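Side-chain contacts in NAD-dependent epimerase/dehydratase (Bacteroides thetaiotaomicron, PDB 3DHN), which probably acts as an NAD(P)-dependent oxidoreductase of the Rossmann-fold epimerase/dehydratase group, its exact substrate and reaction being unknown: residues L141-F144 / Y145-F148; P208-H211 / Q212-F215. All coordinates share one frame; numbering follows the deposited sequence.

Contact 1: residues L141-F144 / Y145-F148; sequences LGEF and YLNF
The F144 ring packs its CD1-CE1 side against F148 CB and only slightly overlaps the F148 ring, one turn further along helix 135-149, an i to i+4 aromatic pair in a helix of the Rossmann-type fold. The two rings are nearly parallel, their planes 20° apart, but they are slid past each other with centroids separated by 5.8 Å. The closest apolar approach is instead F144 CE1 to F148 CB, at 3.9 Å. F144 reaches it because its CG stands anti to the backbone N (chi1 179°), whereas the F148 CG lies beside its own N, which turns the ring so that its edge faces the F144 carbonyl oxygen. Both rings meet L93 of helix 87-101; F144 also touches Y92 there and M109 of strand 106-110, and F148 touches I89. A serine at F144 would remove this ring and probably deprive the F148 CB of its apolar neighbour, opening a gap beside L93 and M109.

On another side of the helix, E143 and N147 run side by side and point the same way, with carboxylate and amide planes only moderately inclined to each other. E143 CG comes within 3.1 Å of N147 ND2, tight enough that the exact placement of these two ends is doubtful. The backbone ladder beneath is firmer: N147 N bonds to E143 O at 2.8 Å and L146 N to G142 O at 3.1 Å, while the bond from Y145 N to L141 O is weak. L146 leans on the same G142 carbonyl, its CB 3.4 Å from G142 O. The F148 N-H meets F144 O at 2.9 Å but along a bent path of 132°, and this oxygen lies in the plane of the F148 ring, 3.8 Å from F148 CD1.

Contact 2: residues P208-H211 / Q212-F215; sequences PKHH and QERF
H211 and E213 meet where the chain turns into a strand: the backbone N of H211 donates a nearly straight hydrogen bond (166°) to OE2 of E213, at 3.0 Å. The carboxylate reaches back across the turn, and OE2 accepts through the lone pair facing away from OE1. The chain bends at Q212, whose backbone lies in the left-handed region. E213 is extended beyond CG, and its CG lies 3.6 Å from H211 O, so the aliphatic part of the side chain packs against the carbonyl of the same residue whose N-H is bound by OE2. OE1 makes a long, weak ion pair with K179. The H211 imidazole turns elsewhere, bonding through ND1 to D156.

H210 is held between two different partners. E213 approaches the edge of its ring, with E213 OE2 3.7 Å from H210 CD2 and the carboxylate turned almost perpendicular to the imidazole. A face of the same imidazole is taken by F215. The two rings form an offset stack, centroids 4.3 Å apart and planes inclined by 11°. The F215 CG lies between its backbone N and carbonyl carbon (chi1 75°), which places the phenyl ring in this stack with H210 ND1 over its centre. F215 CB also sits over the imidazole face, in a CH-pi contact 3.8 Å from the H210 ring centroid.

Before the turn, the loop is tied to helix 194-206 by E204 OE2, which accepts bonds from the backbone N atoms of K209 and H210. Beyond it, the F215 ring stacks on F160, and strand 213-218 enters the large mixed sheet between strand 156-161, to which it runs parallel, and the antiparallel strand 176-178.

Overall arrangement
Contact 1 closes before contact 2 opens, and strand 156-161 lies between them in the sequence. Their centres are about 16 Å apart, yet they touch: Y145 OH packs against R214 CB at 3.7 Å. Around this junction the two share neighbours. Y145 lies against S115, D180 and F159, while R214 forms a salt bridge with D180, a hydrogen bond with S115 and a side-chain contact with F159. Residues 141-148 thus meet strand 156-161 through W157 and F159, whereas F215 of contact 2 uses V158 and F160. Both contacts are local structural arrangements, one along a helix and one at a strand entrance.

Contact 1: residues L141-F144 / Y145-F148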
ATOM      1  N   LEU A 141       6.201  -0.178 -10.540  1.00 32.02           N
ATOM      2  CA  LEU A 141       5.949   0.187  -9.154  1.00 31.76           C
ATOM      3  C   LEU A 141       7.274   0.509  -8.469  1.00 31.76           C
ATOM      4  O   LEU A 141       7.375   1.461  -7.694  1.00 29.54           O
ATOM      5  CB  LEU A 141       5.239  -0.956  -8.435  1.00 32.41           C
ATOM      6  CG  LEU A 141       4.846  -0.715  -6.979  1.00 31.07           C
ATOM      7  CD1 LEU A 141       4.211   0.658  -6.806  1.00 28.51           C
ATOM      8  CD2 LEU A 141       3.876  -1.816  -6.560  1.00 34.91           C
ATOM      9  N   GLY A 142       8.300  -0.274  -8.780  1.00 31.86           N
ATOM     10  CA  GLY A 142       9.602  -0.044  -8.180  1.00 32.49           C
ATOM     11  C   GLY A 142      10.217   1.254  -8.656  1.00 34.13           C
ATOM     12  O   GLY A 142      10.902   1.943  -7.897  1.00 34.49           O
ATOM     13  N   GLU A 143       9.956   1.592  -9.917  1.00 34.95           N
ATOM     14  CA  GLU A 143      10.495   2.809 -10.511  1.00 36.21           C
ATOM     15  C   GLU A 143       9.828   4.058  -9.950  1.00 34.68           C
ATOM     16  O   GLU A 143      10.458   5.110  -9.828  1.00 35.73           O
ATOM     17  CB  GLU A 143      10.338   2.775 -12.032  1.00 37.65           C
ATOM     18  CG  GLU A 143      11.618   3.131 -12.770  1.00 46.72           C
ATOM     19  CD  GLU A 143      12.610   1.978 -12.808  1.00 53.51           C
ATOM     20  OE1 GLU A 143      12.599   1.213 -13.800  1.00 57.27           O
ATOM     21  OE2 GLU A 143      13.392   1.828 -11.844  1.00 54.67           O
ATOM     22  N   PHE A 144       8.549   3.954  -9.612  1.00 33.54           N
ATOM     23  CA  PHE A 144       7.847   5.100  -9.049  1.00 32.70           C
ATOM     24  C   PHE A 144       8.485   5.508  -7.724  1.00 31.79           C
ATOM     25  O   PHE A 144       8.746   6.681  -7.492  1.00 31.21           O
ATOM     26  CB  PHE A 144       6.372   4.776  -8.811  1.00 32.01           C
ATOM     27  CG  PHE A 144       5.607   5.916  -8.214  1.00 33.19           C
ATOM     28  CD1 PHE A 144       5.404   7.086  -8.945  1.00 33.73           C
ATOM     29  CD2 PHE A 144       5.128   5.843  -6.913  1.00 32.09           C
ATOM     30  CE1 PHE A 144       4.737   8.169  -8.383  1.00 30.34           C
ATOM     31  CE2 PHE A 144       4.459   6.926  -6.340  1.00 30.08           C
ATOM     32  CZ  PHE A 144       4.267   8.090  -7.077  1.00 32.04           C
ATOM     33  N   TYR A 145       8.729   4.527  -6.859  1.00 30.18           N
ATOM     34  CA  TYR A 145       9.337   4.771  -5.556  1.00 31.49           C
ATOM     35  C   TYR A 145      10.740   5.341  -5.719  1.00 32.16           C
ATOM     36  O   TYR A 145      11.065   6.402  -5.184  1.00 32.08           O
ATOM     37  CB  TYR A 145       9.391   3.460  -4.753  1.00 31.83           C
ATOM     38  CG  TYR A 145      10.395   3.429  -3.611  1.00 31.50           C
ATOM     39  CD1 TYR A 145      10.268   4.288  -2.519  1.00 29.05           C
ATOM     40  CD2 TYR A 145      11.484   2.551  -3.637  1.00 31.11           C
ATOM     41  CE1 TYR A 145      11.203   4.283  -1.480  1.00 28.73           C
ATOM     42  CE2 TYR A 145      12.429   2.532  -2.599  1.00 27.73           C
ATOM     43  CZ  TYR A 145      12.280   3.407  -1.528  1.00 30.21           C
ATOM     44  OH  TYR A 145      13.206   3.422  -0.512  1.00 31.38           O
ATOM     45  N   LEU A 146      11.561   4.632  -6.481  1.00 32.95           N
ATOM     46  CA  LEU A 146      12.949   5.017  -6.710  1.00 34.95           C
ATOM     47  C   LEU A 146      13.168   6.363  -7.396  1.00 36.71           C
ATOM     48  O   LEU A 146      14.051   7.130  -7.000  1.00 36.69           O
ATOM     49  CB  LEU A 146      13.641   3.928  -7.534  1.00 36.13           C
ATOM     50  CG  LEU A 146      14.704   3.008  -6.930  1.00 37.17           C
ATOM     51  CD1 LEU A 146      14.555   2.891  -5.419  1.00 36.01           C
ATOM     52  CD2 LEU A 146      14.599   1.649  -7.609  1.00 32.92           C
ATOM     53  N   ASN A 147      12.373   6.656  -8.420  1.00 37.26           N
ATOM     54  CA  ASN A 147      12.561   7.896  -9.168  1.00 38.76           C
ATOM     55  C   ASN A 147      11.624   9.052  -8.841  1.00 37.78           C
ATOM     56  O   ASN A 147      11.836  10.168  -9.316  1.00 39.59           O
ATOM     57  CB  ASN A 147      12.516   7.600 -10.672  1.00 39.06           C
ATOM     58  CG  ASN A 147      13.569   6.578 -11.104  1.00 42.38           C
ATOM     59  OD1 ASN A 147      14.730   6.644 -10.687  1.00 45.81           O
ATOM     60  ND2 ASN A 147      13.169   5.638 -11.955  1.00 45.04           N
ATOM     61  N   PHE A 148      10.592   8.800  -8.041  1.00 36.65           N
ATOM     62  CA  PHE A 148       9.668   9.863  -7.675  1.00 35.89           C
ATOM     63  C   PHE A 148       9.495  10.035  -6.171  1.00 35.91           C
ATOM     64  O   PHE A 148       9.706  11.128  -5.645  1.00 33.55           O
ATOM     65  CB  PHE A 148       8.298   9.649  -8.325  1.00 37.31           C
ATOM     66  CG  PHE A 148       8.296   9.856  -9.813  1.00 39.78           C
ATOM     67  CD1 PHE A 148       8.560   8.796 -10.677  1.00 41.03           C
ATOM     68  CD2 PHE A 148       8.051  11.117 -10.351  1.00 41.50           C
ATOM     69  CE1 PHE A 148       8.577   8.987 -12.060  1.00 45.13           C
ATOM     70  CE2 PHE A 148       8.065  11.322 -11.736  1.00 43.44           C
ATOM     71  CZ  PHE A 148       8.327  10.256 -12.590  1.00 43.71           C
TER

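Contact 2: residues P208-H211 / Q212-F215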
ATOM      1  N   PRO A 208       2.238   6.165  14.202  1.00 38.11           N
ATOM      2  CA  PRO A 208       3.352   6.436  13.285  1.00 38.17           C
ATOM      3  C   PRO A 208       4.765   6.166  13.804  1.00 37.51           C
ATOM      4  O   PRO A 208       5.168   6.679  14.849  1.00 38.28           O
ATOM      5  CB  PRO A 208       3.148   7.904  12.925  1.00 38.07           C
ATOM      6  CG  PRO A 208       1.664   8.057  12.987  1.00 38.60           C
ATOM      7  CD  PRO A 208       1.310   7.308  14.247  1.00 37.51           C
ATOM      8  N   LYS A 209       5.505   5.357  13.048  1.00 36.06           N
ATOM      9  CA  LYS A 209       6.886   5.013  13.368  1.00 35.11           C
ATOM     10  C   LYS A 209       7.786   5.358  12.180  1.00 33.06           C
ATOM     11  O   LYS A 209       9.007   5.415  12.313  1.00 31.46           O
ATOM     12  CB  LYS A 209       7.030   3.519  13.675  1.00 35.83           C
ATOM     13  CG  LYS A 209       6.380   3.067  14.971  1.00 41.74           C
ATOM     14  CD  LYS A 209       6.989   3.788  16.156  1.00 48.05           C
ATOM     15  CE  LYS A 209       6.222   3.504  17.437  1.00 53.40           C
ATOM     16  NZ  LYS A 209       6.750   4.318  18.572  1.00 57.07           N
ATOM     17  N   HIS A 210       7.177   5.576  11.016  1.00 30.62           N
ATOM     18  CA  HIS A 210       7.937   5.889   9.813  1.00 29.77           C
ATOM     19  C   HIS A 210       7.525   7.199   9.148  1.00 28.17           C
ATOM     20  O   HIS A 210       6.347   7.570   9.152  1.00 28.28           O
ATOM     21  CB  HIS A 210       7.817   4.742   8.802  1.00 29.90           C
ATOM     22  CG  HIS A 210       8.411   3.456   9.281  1.00 27.40           C
ATOM     23  ND1 HIS A 210       7.663   2.457   9.867  1.00 29.73           N
ATOM     24  CD2 HIS A 210       9.691   3.015   9.281  1.00 26.59           C
ATOM     25  CE1 HIS A 210       8.456   1.457  10.206  1.00 28.50           C
ATOM     26  NE2 HIS A 210       9.693   1.770   9.861  1.00 29.76           N
ATOM     27  N   HIS A 211       8.509   7.885   8.570  1.00 26.61           N
ATOM     28  CA  HIS A 211       8.270   9.161   7.897  1.00 26.07           C
ATOM     29  C   HIS A 211       9.093   9.328   6.629  1.00 24.77           C
ATOM     30  O   HIS A 211      10.318   9.212   6.651  1.00 22.98           O
ATOM     31  CB  HIS A 211       8.586  10.318   8.853  1.00 25.92           C
ATOM     32  CG  HIS A 211       7.866  10.223  10.159  1.00 27.56           C
ATOM     33  ND1 HIS A 211       6.523  10.504  10.289  1.00 30.67           N
ATOM     34  CD2 HIS A 211       8.288   9.818  11.382  1.00 32.15           C
ATOM     35  CE1 HIS A 211       6.145  10.276  11.535  1.00 30.11           C
ATOM     36  NE2 HIS A 211       7.198   9.858  12.218  1.00 33.42           N
ATOM     37  N   GLN A 212       8.408   9.621   5.528  1.00 23.90           N
ATOM     38  CA  GLN A 212       9.061   9.831   4.239  1.00 25.98           C
ATOM     39  C   GLN A 212      10.058   8.716   3.953  1.00 25.88           C
ATOM     40  O   GLN A 212      11.238   8.972   3.698  1.00 29.34           O
ATOM     41  CB  GLN A 212       9.780  11.192   4.222  1.00 25.19           C
ATOM     42  CG  GLN A 212       8.911  12.374   4.670  1.00 27.74           C
ATOM     43  CD  GLN A 212       9.611  13.728   4.523  1.00 29.91           C
ATOM     44  OE1 GLN A 212       9.177  14.584   3.753  1.00 32.35           O
ATOM     45  NE2 GLN A 212      10.692  13.918   5.262  1.00 29.40           N
ATOM     46  N   GLU A 213       9.584   7.475   4.000  1.00 26.49           N
ATOM     47  CA  GLU A 213      10.456   6.334   3.745  1.00 25.81           C
ATOM     48  C   GLU A 213       9.692   5.039   3.476  1.00 24.62           C
ATOM     49  O   GLU A 213       8.465   4.967   3.610  1.00 22.97           O
ATOM     50  CB  GLU A 213      11.401   6.125   4.932  1.00 27.07           C
ATOM     51  CG  GLU A 213      10.726   5.647   6.212  1.00 31.42           C
ATOM     52  CD  GLU A 213      11.605   5.852   7.444  1.00 35.99           C
ATOM     53  OE1 GLU A 213      12.801   5.508   7.385  1.00 39.11           O
ATOM     54  OE2 GLU A 213      11.097   6.354   8.468  1.00 39.67           O
ATOM     55  N   ARG A 214      10.437   4.011   3.101  1.00 25.16           N
ATOM     56  CA  ARG A 214       9.857   2.704   2.829  1.00 24.03           C
ATOM     57  C   ARG A 214      10.213   1.749   3.959  1.00 24.52           C
ATOM     58  O   ARG A 214      11.270   1.891   4.590  1.00 23.10           O
ATOM     59  CB  ARG A 214      10.419   2.158   1.505  1.00 25.25           C
ATOM     60  CG  ARG A 214       9.972   0.734   1.124  1.00 27.49           C
ATOM     61  CD  ARG A 214      10.927  -0.337   1.658  1.00 28.95           C
ATOM     62  NE  ARG A 214      12.233  -0.303   1.003  1.00 25.90           N
ATOM     63  CZ  ARG A 214      12.476  -0.702  -0.244  1.00 30.55           C
ATOM     64  NH1 ARG A 214      11.500  -1.186  -1.001  1.00 25.86           N
ATOM     65  NH2 ARG A 214      13.703  -0.593  -0.746  1.00 23.73           N
ATOM     66  N   PHE A 215       9.313   0.807   4.245  1.00 22.06           N
ATOM     67  CA  PHE A 215       9.601  -0.235   5.220  1.00 23.38           C
ATOM     68  C   PHE A 215       8.990  -1.520   4.674  1.00 24.86           C
ATOM     69  O   PHE A 215       8.233  -1.483   3.691  1.00 24.55           O
ATOM     70  CB  PHE A 215       9.127   0.115   6.656  1.00 22.89           C
ATOM     71  CG  PHE A 215       7.643   0.021   6.889  1.00 27.17           C
ATOM     72  CD1 PHE A 215       6.769   0.974   6.375  1.00 28.73           C
ATOM     73  CD2 PHE A 215       7.131  -0.979   7.714  1.00 29.31           C
ATOM     74  CE1 PHE A 215       5.407   0.933   6.686  1.00 28.32           C
ATOM     75  CE2 PHE A 215       5.778  -1.027   8.026  1.00 27.97           C
ATOM     76  CZ  PHE A 215       4.914  -0.066   7.512  1.00 29.13           C
TER